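Local coordinates for protein flap endonuclease 1 (Desulfurococcus amylolyticus, PDB 3ORY) that probably cuts 5' flaps and other branched DNA structures during replication and repair, as flap endonuclease 1 enzymes do, at residues G42-Y47 and S183-Y188; Y47-A52 and N201-G206; G244-T249 and D254-I259; K269-G272 and I277-P280. One frame throughout, in Å; residues are numbered along the deposited sequence.

How the interactions relate
Interactions 1 and 2 lie side by side over the central mixed sheet, their centres about 9 Å apart. Both use helix 42-52 and share Tyr47; their segments alternate along the chain, and the helix meets first the end of strand 182-184 with its following bend, then the loop after strand 197-200. Interactions 3 and 4 follow in series and are built from helices 237-247 and 261-271 with their trailing loops. Their centres are about 14 Å apart, and they meet through Leu246 and Ile277. Interaction 4 lies about 31 Å from interaction 1, centre to centre, which separates a buried nuclease core from a helical module probably concerned with DNA binding.

Interaction 1 (G42-Y47 and S183-Y188)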
loop_
_atom_site.group_PDB
_atom_site.type_symbol
_atom_site.label_atom_id
_atom_site.label_comp_id
_atom_site.label_asym_id
_atom_site.label_seq_id
_atom_site.Cartn_x
_atom_site.Cartn_y
_atom_site.Cartn_z
ATOM N N GLY A 42 -6.855 -0.236 -0.200
ATOM C CA GLY A 42 -7.122 -1.101 -1.344
ATOM C C GLY A 42 -6.144 -0.918 -2.496
ATOM O O GLY A 42 -5.509 -1.872 -2.917
ATOM N N TYR A 43 -6.007 0.308 -2.995
ATOM C CA TYR A 43 -5.129 0.567 -4.150
ATOM C C TYR A 43 -3.687 0.208 -3.828
ATOM O O TYR A 43 -3.006 -0.395 -4.654
ATOM C CB TYR A 43 -5.236 2.034 -4.640
ATOM C CG TYR A 43 -6.538 2.389 -5.341
ATOM C CD1 TYR A 43 -7.631 1.520 -5.328
ATOM C CD2 TYR A 43 -6.688 3.619 -5.989
ATOM C CE1 TYR A 43 -8.835 1.865 -5.957
ATOM C CE2 TYR A 43 -7.886 3.966 -6.627
ATOM C CZ TYR A 43 -8.950 3.086 -6.600
ATOM O OH TYR A 43 -10.144 3.416 -7.207
ATOM N N ASN A 44 -3.218 0.567 -2.631
ATOM C CA ASN A 44 -1.829 0.287 -2.286
ATOM C C ASN A 44 -1.563 -1.213 -2.268
ATOM O O ASN A 44 -0.542 -1.666 -2.789
ATOM C CB ASN A 44 -1.423 0.906 -0.943
ATOM C CG ASN A 44 0.063 1.062 -0.816
ATOM O OD1 ASN A 44 0.624 2.114 -1.174
ATOM N ND2 ASN A 44 0.731 0.020 -0.328
ATOM N N ALA A 45 -2.477 -1.975 -1.669
ATOM C CA ALA A 45 -2.350 -3.432 -1.655
ATOM C C ALA A 45 -2.328 -4.002 -3.065
ATOM O O ALA A 45 -1.505 -4.853 -3.367
ATOM C CB ALA A 45 -3.475 -4.090 -0.812
ATOM N N LEU A 46 -3.223 -3.533 -3.931
ATOM C CA LEU A 46 -3.277 -4.064 -5.294
ATOM C C LEU A 46 -1.992 -3.760 -6.055
ATOM O O LEU A 46 -1.515 -4.592 -6.817
ATOM C CB LEU A 46 -4.519 -3.542 -6.054
ATOM C CG LEU A 46 -5.868 -3.971 -5.458
ATOM C CD1 LEU A 46 -7.057 -3.391 -6.248
ATOM C CD2 LEU A 46 -5.988 -5.482 -5.367
ATOM N N TYR A 47 -1.431 -2.571 -5.835
ATOM C CA TYR A 47 -0.132 -2.217 -6.397
ATOM C C TYR A 47 0.998 -3.113 -5.882
ATOM O O TYR A 47 1.887 -3.505 -6.658
ATOM C CB TYR A 47 0.185 -0.726 -6.165
ATOM C CG TYR A 47 -0.329 0.145 -7.295
ATOM C CD1 TYR A 47 0.110 -0.064 -8.611
ATOM C CD2 TYR A 47 -1.267 1.147 -7.068
ATOM C CE1 TYR A 47 -0.353 0.714 -9.658
ATOM C CE2 TYR A 47 -1.754 1.940 -8.131
ATOM C CZ TYR A 47 -1.284 1.712 -9.410
ATOM O OH TYR A 47 -1.741 2.462 -10.464
ATOM N N SER A 183 -4.295 1.160 10.368
ATOM C CA SER A 183 -4.380 1.189 8.919
ATOM C C SER A 183 -3.186 0.400 8.400
ATOM O O SER A 183 -2.206 0.202 9.129
ATOM C CB SER A 183 -4.378 2.639 8.382
ATOM O OG SER A 183 -3.354 3.412 8.988
ATOM N N ALA A 184 -3.274 -0.087 7.169
ATOM C CA ALA A 184 -2.194 -0.878 6.593
ATOM C C ALA A 184 -1.936 -0.470 5.159
ATOM O O ALA A 184 -2.865 -0.411 4.331
ATOM C CB ALA A 184 -2.495 -2.392 6.692
ATOM N N SER A 185 -0.664 -0.209 4.870
ATOM C CA SER A 185 -0.224 0.275 3.559
ATOM C C SER A 185 1.294 0.295 3.558
ATOM O O SER A 185 1.903 0.257 4.623
ATOM C CB SER A 185 -0.734 1.708 3.341
ATOM O OG SER A 185 -0.349 2.193 2.065
ATOM N N GLN A 186 1.905 0.365 2.374
ATOM C CA GLN A 186 3.347 0.601 2.271
ATOM C C GLN A 186 3.689 2.082 2.370
ATOM O O GLN A 186 4.782 2.441 2.812
ATOM C CB GLN A 186 3.940 0.002 0.985
ATOM C CG GLN A 186 3.964 -1.525 0.962
ATOM C CD GLN A 186 4.511 -2.128 2.239
ATOM O OE1 GLN A 186 3.761 -2.680 3.045
ATOM N NE2 GLN A 186 5.812 -1.994 2.449
ATOM N N ASP A 187 2.761 2.958 1.994
ATOM C CA ASP A 187 3.054 4.368 2.165
ATOM C C ASP A 187 2.567 4.878 3.522
ATOM O O ASP A 187 1.917 4.154 4.295
ATOM C CB ASP A 187 2.572 5.226 0.982
ATOM C CG ASP A 187 1.084 5.164 0.777
ATOM O OD1 ASP A 187 0.337 5.121 1.777
ATOM O OD2 ASP A 187 0.667 5.154 -0.404
ATOM N N TYR A 188 2.908 6.123 3.807
ATOM C CA TYR A 188 2.721 6.698 5.124
ATOM C C TYR A 188 1.564 7.692 5.142
ATOM O O TYR A 188 1.357 8.401 6.138
ATOM C CB TYR A 188 4.039 7.368 5.542
ATOM C CG TYR A 188 5.149 6.362 5.781
ATOM C CD1 TYR A 188 5.535 6.002 7.075
ATOM C CD2 TYR A 188 5.802 5.753 4.706
ATOM C CE1 TYR A 188 6.555 5.053 7.284
ATOM C CE2 TYR A 188 6.808 4.829 4.906
ATOM C CZ TYR A 188 7.185 4.483 6.188
ATOM O OH TYR A 188 8.186 3.550 6.343
#
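Asn44 sends its side chain from helix 42-52 into the bend formed by Ser185, Gln186 and Asp187 just beyond strand 182-184. Its CG lies anti to the backbone N (chi1 -159°), which carries the amide across the gap between the backbones. The tight part is here: Asn44 CG is 3.1 Å from Ser185 OG, and Asn44 CB is 3.4 Å from the same hydroxyl oxygen. The amide also lies against the backbone N of Gln186, 3.7 Å from Asn44 CG, and runs past the Asp187 carboxylate in the opposite direction, the two planes 68° apart; that carboxylate also faces a bound phosphate ion, probably from the crystallisation liquor. Ser185 OG accepts a bond from Asp187 N (3.2 Å, 145°), an ST turn that fixes the bend, and has a further partner in Glu168. The looser side is the end of Gln186, which leads away from Asn44 to Asn201 N. Replacing Asn44 by an alanine would probably open a gap between Ser185 OG and the Asp187 carboxylate and leave both without the amide packed against them. With Asp41, Glu168 and Asp187 gathered nearby, the polar chemistry is consistent with the acidic, metal-dependent active site of flap endonucleases.

Interaction 2 (Y47-A52 and N201-G206); sequences YQFLAA and NLTISG
Gln48 and Thr203 mark the closest backbone approach, CA to CA 6.9 Å, where helix 42-52 passes the irregular turn 201-206, itself closed by a backbone bond from Ile204 N to Asn201 O. No hydrogen bond spans this gap, so the contact, with 199 Å² buried on both sides together, rests on packing, mostly of side chains. Gln48 touches with the stem of its chain: its CG lies 3.4 Å from Thr203 OG1, and the two side chains meet at about a right angle. The Gln48 chain bends at chi2 (-43°), which turns the amide away from the threonine, and its OE1 accepts a bond from Val9 N. The same stem meets the neighbouring residue, with Gln48 CB 4.0 Å from the methyl carbon CG2 of Ile204. Thr203 OG1 stands between its own backbone N and carbonyl carbon (chi1 58°), and that rotation puts the hydroxyl against the glutamine. On the other flank Phe49 comes with the rim of its ring. Its CE1 is 3.6 Å from Thr203 O, which lies at the ring edge near the ring plane, where the slightly positive ring hydrogens suit a carbonyl oxygen. CE1 of Phe49 also rests 3.9 Å from Thr203 CB. Around this, Phe49 packs on Leu75 and Arg78 of helix 70-84, and Arg78 donates to Ser205 O. Ile204 leans on Val219 of strand 216-225, so the turn is wedged between helices 42-52 and 70-84 and strand 216-225 of the sheet.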
loop_
_atom_site.group_PDB
_atom_site.type_symbol
_atom_site.label_atom_id
_atom_site.label_comp_id
_atom_site.label_asym_id
_atom_site.label_seq_id
_atom_site.Cartn_x
_atom_site.Cartn_y
_atom_site.Cartn_z
ATOM N N TYR A 47 -1.431 -2.571 -5.835
ATOM C CA TYR A 47 -0.132 -2.217 -6.397
ATOM C C TYR A 47 0.998 -3.113 -5.882
ATOM O O TYR A 47 1.887 -3.505 -6.658
ATOM C CB TYR A 47 0.185 -0.726 -6.165
ATOM C CG TYR A 47 -0.329 0.145 -7.295
ATOM C CD1 TYR A 47 0.110 -0.064 -8.611
ATOM C CD2 TYR A 47 -1.267 1.147 -7.068
ATOM C CE1 TYR A 47 -0.353 0.714 -9.658
ATOM C CE2 TYR A 47 -1.754 1.940 -8.131
ATOM C CZ TYR A 47 -1.284 1.712 -9.410
ATOM O OH TYR A 47 -1.741 2.462 -10.464
ATOM N N GLN A 48 0.965 -3.438 -4.587
ATOM C CA GLN A 48 1.966 -4.358 -4.020
ATOM C C GLN A 48 1.907 -5.732 -4.689
ATOM O O GLN A 48 2.949 -6.287 -5.062
ATOM C CB GLN A 48 1.825 -4.512 -2.504
ATOM C CG GLN A 48 1.997 -3.229 -1.701
ATOM C CD GLN A 48 3.155 -2.358 -2.173
ATOM O OE1 GLN A 48 4.265 -2.841 -2.446
ATOM N NE2 GLN A 48 2.909 -1.055 -2.242
ATOM N N PHE A 49 0.690 -6.252 -4.855
ATOM C CA PHE A 49 0.484 -7.553 -5.503
ATOM C C PHE A 49 0.920 -7.533 -6.971
ATOM O O PHE A 49 1.524 -8.496 -7.473
ATOM C CB PHE A 49 -0.981 -7.978 -5.395
ATOM C CG PHE A 49 -1.493 -8.060 -3.978
ATOM C CD1 PHE A 49 -0.675 -8.519 -2.947
ATOM C CD2 PHE A 49 -2.813 -7.708 -3.683
ATOM C CE1 PHE A 49 -1.145 -8.599 -1.625
ATOM C CE2 PHE A 49 -3.300 -7.793 -2.369
ATOM C CZ PHE A 49 -2.467 -8.242 -1.340
ATOM N N LEU A 50 0.621 -6.431 -7.654
ATOM C CA LEU A 50 1.034 -6.263 -9.043
ATOM C C LEU A 50 2.551 -6.342 -9.203
ATOM O O LEU A 50 3.044 -6.933 -10.166
ATOM C CB LEU A 50 0.495 -4.946 -9.627
ATOM C CG LEU A 50 -0.986 -4.906 -9.995
ATOM C CD1 LEU A 50 -1.424 -3.475 -10.369
ATOM C CD2 LEU A 50 -1.296 -5.874 -11.140
ATOM N N ALA A 51 3.280 -5.776 -8.244
ATOM C CA ALA A 51 4.736 -5.759 -8.286
ATOM C C ALA A 51 5.378 -7.044 -7.743
ATOM O O ALA A 51 6.420 -7.481 -8.240
ATOM C CB ALA A 51 5.270 -4.538 -7.516
ATOM N N ALA A 52 4.769 -7.643 -6.722
ATOM C CA ALA A 52 5.421 -8.747 -5.991
ATOM C C ALA A 52 5.081 -10.141 -6.527
ATOM O O ALA A 52 5.869 -11.080 -6.375
ATOM C CB ALA A 52 5.110 -8.658 -4.492
ATOM N N ASN A 201 4.078 -3.515 5.640
ATOM C CA ASN A 201 4.558 -4.840 5.184
ATOM C C ASN A 201 3.541 -5.977 5.267
ATOM O O ASN A 201 3.859 -7.120 4.936
ATOM C CB ASN A 201 5.873 -5.255 5.873
ATOM C CG ASN A 201 6.985 -4.231 5.698
ATOM O OD1 ASN A 201 7.856 -4.089 6.562
ATOM N ND2 ASN A 201 6.977 -3.536 4.583
ATOM N N LEU A 202 2.325 -5.672 5.705
ATOM C CA LEU A 202 1.296 -6.696 5.867
ATOM C C LEU A 202 0.955 -7.400 4.552
ATOM O O LEU A 202 0.629 -8.580 4.549
ATOM C CB LEU A 202 0.041 -6.103 6.507
ATOM C CG LEU A 202 -0.936 -7.071 7.168
ATOM C CD1 LEU A 202 -0.460 -7.524 8.557
ATOM C CD2 LEU A 202 -2.310 -6.425 7.251
ATOM N N THR A 203 1.057 -6.687 3.434
ATOM C CA THR A 203 0.713 -7.274 2.138
ATOM C C THR A 203 1.888 -8.010 1.495
ATOM O O THR A 203 1.713 -8.682 0.484
ATOM C CB THR A 203 0.179 -6.215 1.153
ATOM O OG1 THR A 203 1.166 -5.192 0.983
ATOM C CG2 THR A 203 -1.117 -5.603 1.679
ATOM N N ILE A 204 3.078 -7.888 2.087
ATOM C CA ILE A 204 4.294 -8.437 1.484
ATOM C C ILE A 204 5.200 -9.210 2.449
ATOM O O ILE A 204 6.321 -9.557 2.080
ATOM C CB ILE A 204 5.158 -7.335 0.784
ATOM C CG1 ILE A 204 5.594 -6.248 1.788
ATOM C CG2 ILE A 204 4.432 -6.756 -0.440
ATOM C CD1 ILE A 204 6.783 -5.371 1.316
ATOM N N SER A 205 4.727 -9.467 3.670
ATOM C CA SER A 205 5.566 -10.103 4.698
ATOM C C SER A 205 5.887 -11.561 4.369
ATOM O O SER A 205 5.201 -12.193 3.562
ATOM C CB SER A 205 4.947 -9.973 6.099
ATOM O OG SER A 205 3.661 -10.560 6.172
ATOM N N GLY A 206 6.941 -12.079 4.997
ATOM C CA GLY A 206 7.398 -13.442 4.749
ATOM C C GLY A 206 8.818 -13.491 4.222
ATOM O O GLY A 206 9.582 -12.530 4.348
#

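Interaction 3 (G244-T249 and D254-I259)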
loop_
_atom_site.group_PDB
_atom_site.type_symbol
_atom_site.label_atom_id
_atom_site.label_comp_id
_atom_site.label_asym_id
_atom_site.label_seq_id
_atom_site.Cartn_x
_atom_site.Cartn_y
_atom_site.Cartn_z
ATOM N N GLY A 244 5.261 15.783 3.871
ATOM C CA GLY A 244 4.584 15.094 2.767
ATOM C C GLY A 244 4.376 15.976 1.548
ATOM O O GLY A 244 4.541 15.517 0.400
ATOM N N ILE A 245 3.992 17.229 1.792
ATOM C CA ILE A 245 3.757 18.207 0.727
ATOM C C ILE A 245 5.055 18.500 -0.042
ATOM O O ILE A 245 5.042 18.639 -1.277
ATOM C CB ILE A 245 3.104 19.501 1.286
ATOM C CG1 ILE A 245 1.668 19.212 1.759
ATOM C CG2 ILE A 245 3.116 20.620 0.243
ATOM C CD1 ILE A 245 1.008 20.325 2.589
ATOM N N LEU A 246 6.171 18.575 0.680
ATOM C CA LEU A 246 7.468 18.797 0.030
ATOM C C LEU A 246 7.843 17.620 -0.855
ATOM O O LEU A 246 8.468 17.791 -1.913
ATOM C CB LEU A 246 8.564 19.062 1.063
ATOM C CG LEU A 246 8.464 20.400 1.796
ATOM C CD1 LEU A 246 9.636 20.566 2.755
ATOM C CD2 LEU A 246 8.437 21.542 0.800
ATOM N N LEU A 247 7.453 16.429 -0.420
ATOM C CA LEU A 247 7.723 15.215 -1.183
ATOM C C LEU A 247 6.754 15.034 -2.362
ATOM O O LEU A 247 7.138 14.505 -3.417
ATOM C CB LEU A 247 7.719 13.994 -0.255
ATOM C CG LEU A 247 8.767 14.010 0.869
ATOM C CD1 LEU A 247 8.652 12.723 1.693
ATOM C CD2 LEU A 247 10.180 14.163 0.303
ATOM N N GLY A 248 5.515 15.483 -2.185
ATOM C CA GLY A 248 4.525 15.446 -3.249
ATOM C C GLY A 248 3.275 14.648 -2.919
ATOM O O GLY A 248 3.361 13.485 -2.524
ATOM N N THR A 249 2.109 15.277 -3.093
ATOM C CA THR A 249 0.808 14.653 -2.816
ATOM C C THR A 249 -0.026 14.619 -4.095
ATOM O O THR A 249 0.428 15.089 -5.139
ATOM C CB THR A 249 0.027 15.453 -1.749
ATOM O OG1 THR A 249 -0.354 16.719 -2.301
ATOM C CG2 THR A 249 0.894 15.698 -0.492
ATOM N N ASP A 254 4.495 16.126 -8.201
ATOM C CA ASP A 254 5.946 16.169 -8.387
ATOM C C ASP A 254 6.725 16.634 -7.151
ATOM O O ASP A 254 7.950 16.502 -7.103
ATOM C CB ASP A 254 6.302 17.043 -9.589
ATOM C CG ASP A 254 5.726 16.502 -10.884
ATOM O OD1 ASP A 254 5.659 15.263 -11.037
ATOM O OD2 ASP A 254 5.345 17.317 -11.749
ATOM N N GLY A 255 6.014 17.160 -6.155
ATOM C CA GLY A 255 6.658 17.772 -4.991
ATOM C C GLY A 255 7.583 18.913 -5.386
ATOM O O GLY A 255 7.324 19.635 -6.355
ATOM N N PHE A 256 8.672 19.068 -4.642
ATOM C CA PHE A 256 9.643 20.120 -4.919
ATOM C C PHE A 256 10.981 19.513 -5.326
ATOM O O PHE A 256 11.435 18.546 -4.724
ATOM C CB PHE A 256 9.752 21.062 -3.719
ATOM C CG PHE A 256 8.483 21.857 -3.467
ATOM C CD1 PHE A 256 8.344 23.147 -3.978
ATOM C CD2 PHE A 256 7.412 21.292 -2.768
ATOM C CE1 PHE A 256 7.170 23.885 -3.769
ATOM C CE2 PHE A 256 6.231 22.015 -2.552
ATOM C CZ PHE A 256 6.106 23.315 -3.051
ATOM N N GLU A 257 11.595 20.084 -6.359
ATOM C CA GLU A 257 12.759 19.491 -7.023
ATOM C C GLU A 257 13.951 19.286 -6.099
ATOM O O GLU A 257 14.351 20.197 -5.375
ATOM C CB GLU A 257 13.190 20.348 -8.223
ATOM C CG GLU A 257 12.098 20.531 -9.272
ATOM C CD GLU A 257 12.426 21.614 -10.293
ATOM O OE1 GLU A 257 11.474 22.173 -10.888
ATOM O OE2 GLU A 257 13.626 21.901 -10.502
ATOM N N GLY A 258 14.511 18.077 -6.141
ATOM C CA GLY A 258 15.712 17.755 -5.380
ATOM C C GLY A 258 15.492 17.492 -3.897
ATOM O O GLY A 258 16.450 17.277 -3.165
ATOM N N ILE A 259 14.240 17.500 -3.441
ATOM C CA ILE A 259 13.981 17.343 -2.010
ATOM C C ILE A 259 13.510 15.936 -1.638
ATOM O O ILE A 259 12.400 15.540 -1.957
ATOM C CB ILE A 259 13.046 18.455 -1.463
ATOM C CG1 ILE A 259 13.685 19.829 -1.715
ATOM C CG2 ILE A 259 12.798 18.257 0.028
ATOM C CD1 ILE A 259 12.787 21.009 -1.457
#
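Leu246 and Phe256 form the apolar centre, with Leu246 CD2 3.7 Å from Phe256 CD2; the methyl meets the ring obliquely. Phe256 CG points anti to the carbonyl carbon (chi1 -66°), and the ring thereby lies back along the end of helix 237-247. Ile245 CG2 flanks it at 4.4 Å from Phe256 CE2, and Ile259 CG2 comes equally near Leu246 CB. Further out, the Leu247 methyl CD2 sits 3.5 Å from the carbonyl oxygen of Ile259. Were Phe256 an alanine, Leu246 CD2 would probably lose its aromatic partner and a gap would open against the helix end. At the ring's edge and in its plane lie the carbonyl oxygens of Ile245 and Leu246. The latter accepts from Phe256 N (3.0 Å, N-H...O 152°), tying the loop to the last helical turn, with the donor tilted 25° from the carbonyl plane. The backbones touch where Gly248 CA comes 3.6 Å from Gly255 CA; a CB on Gly255 would run into Leu246 O and Leu247 O, and one on Gly248 into Gly255 N. Ile245 O at the polar edge also receives Asn252 ND2, and a type II turn from Phe256 to Ile259 leads towards helix 261-271. Two helices joined by a glycine-rich loop are consistent with the helix-two-turn-helix element of this nuclease family, which in relatives grips duplex DNA without regard to sequence.

Interaction 4 (K269-G272 and I277-P280)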
loop_
_atom_site.group_PDB
_atom_site.type_symbol
_atom_site.label_atom_id
_atom_site.label_comp_id
_atom_site.label_asym_id
_atom_site.label_seq_id
_atom_site.Cartn_x
_atom_site.Cartn_y
_atom_site.Cartn_z
ATOM N N LYS A 269 11.761 21.566 10.027
ATOM C CA LYS A 269 12.222 21.866 11.385
ATOM C C LYS A 269 12.979 23.199 11.487
ATOM O O LYS A 269 12.786 23.947 12.439
ATOM C CB LYS A 269 13.042 20.709 11.957
ATOM C CG LYS A 269 12.184 19.479 12.277
ATOM C CD LYS A 269 13.019 18.286 12.718
ATOM C CE LYS A 269 13.317 18.316 14.209
ATOM N NZ LYS A 269 14.023 17.053 14.587
ATOM N N ALA A 270 13.791 23.514 10.480
ATOM C CA ALA A 270 14.620 24.718 10.510
ATOM C C ALA A 270 13.801 25.993 10.339
ATOM O O ALA A 270 14.136 27.043 10.900
ATOM C CB ALA A 270 15.713 24.629 9.443
ATOM N N TYR A 271 12.716 25.898 9.582
ATOM C CA TYR A 271 11.902 27.058 9.260
ATOM C C TYR A 271 10.492 27.042 9.847
ATOM O O TYR A 271 9.689 27.949 9.580
ATOM C CB TYR A 271 11.882 27.247 7.742
ATOM C CG TYR A 271 13.271 27.514 7.231
ATOM C CD1 TYR A 271 13.845 28.779 7.371
ATOM C CD2 TYR A 271 14.035 26.498 6.668
ATOM C CE1 TYR A 271 15.141 29.030 6.938
ATOM C CE2 TYR A 271 15.326 26.734 6.227
ATOM C CZ TYR A 271 15.874 28.007 6.369
ATOM O OH TYR A 271 17.155 28.254 5.930
ATOM N N GLY A 272 10.193 26.005 10.632
ATOM C CA GLY A 272 8.899 25.879 11.307
ATOM C C GLY A 272 7.731 25.735 10.348
ATOM O O GLY A 272 6.637 26.223 10.618
ATOM N N ILE A 277 10.485 28.804 4.558
ATOM C CA ILE A 277 11.640 28.230 3.838
ATOM C C ILE A 277 12.050 29.241 2.765
ATOM O O ILE A 277 11.193 29.710 2.009
ATOM C CB ILE A 277 11.317 26.834 3.206
ATOM C CG1 ILE A 277 10.975 25.813 4.292
ATOM C CG2 ILE A 277 12.493 26.305 2.352
ATOM C CD1 ILE A 277 10.547 24.441 3.754
ATOM N N PRO A 278 13.350 29.615 2.715
ATOM C CA PRO A 278 13.721 30.629 1.729
ATOM C C PRO A 278 13.309 30.167 0.339
ATOM O O PRO A 278 13.523 29.000 -0.017
ATOM C CB PRO A 278 15.252 30.717 1.856
ATOM C CG PRO A 278 15.562 30.179 3.205
ATOM C CD PRO A 278 14.526 29.104 3.441
ATOM N N LYS A 279 12.693 31.077 -0.413
ATOM C CA LYS A 279 12.100 30.771 -1.715
ATOM C C LYS A 279 13.014 30.036 -2.717
ATOM O O LYS A 279 12.535 29.141 -3.418
ATOM C CB LYS A 279 11.507 32.038 -2.357
ATOM C CG LYS A 279 10.494 32.790 -1.487
ATOM C CD LYS A 279 9.170 32.034 -1.353
ATOM C CE LYS A 279 8.332 32.610 -0.215
ATOM N NZ LYS A 279 7.302 31.640 0.268
ATOM N N PRO A 280 14.319 30.404 -2.792
ATOM C CA PRO A 280 15.211 29.726 -3.757
ATOM C C PRO A 280 15.368 28.218 -3.526
ATOM O O PRO A 280 15.698 27.487 -4.464
ATOM C CB PRO A 280 16.563 30.422 -3.548
ATOM C CG PRO A 280 16.238 31.731 -2.943
ATOM C CD PRO A 280 15.023 31.501 -2.093
#
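Tyr271 turns one face of its ring to Ile277 and Pro278, and two CH-pi contacts are made over that face. Pro278 CD stands 3.6 Å from the centroid of the Tyr271 ring, 20° off the ring normal, so a methylene beside the electron-withdrawing amide nitrogen points at the pi face. Ile277 CA shares that face at 4.2 Å from the Tyr271 centroid and 25° off the normal, shifted toward the rim on the CG side, whereas the proline carbon is shifted toward CZ. Apolar packing supplements this. Tyr271 CB lies 3.8 Å from Ile277 CG1, and the Pro278 ring continues along the tyrosine to its hydroxyl end, where Pro278 CG is 3.7 Å from Tyr271 OH. Tyr271 CG is anti to the carbonyl carbon (chi1 -62°), which lets the ring reach over the loop as it returns. Of polar bonding there is none across the contact: no hydrogen bond links the segments. Tyr271 closes helix 261-271, and Gly272 leaves the helix with positive phi. Ile277 reaches inward to Leu282 in the following loop and to Leu246 of helix 237-247, so the tyrosine lies against the start of the connection to helix 290-298.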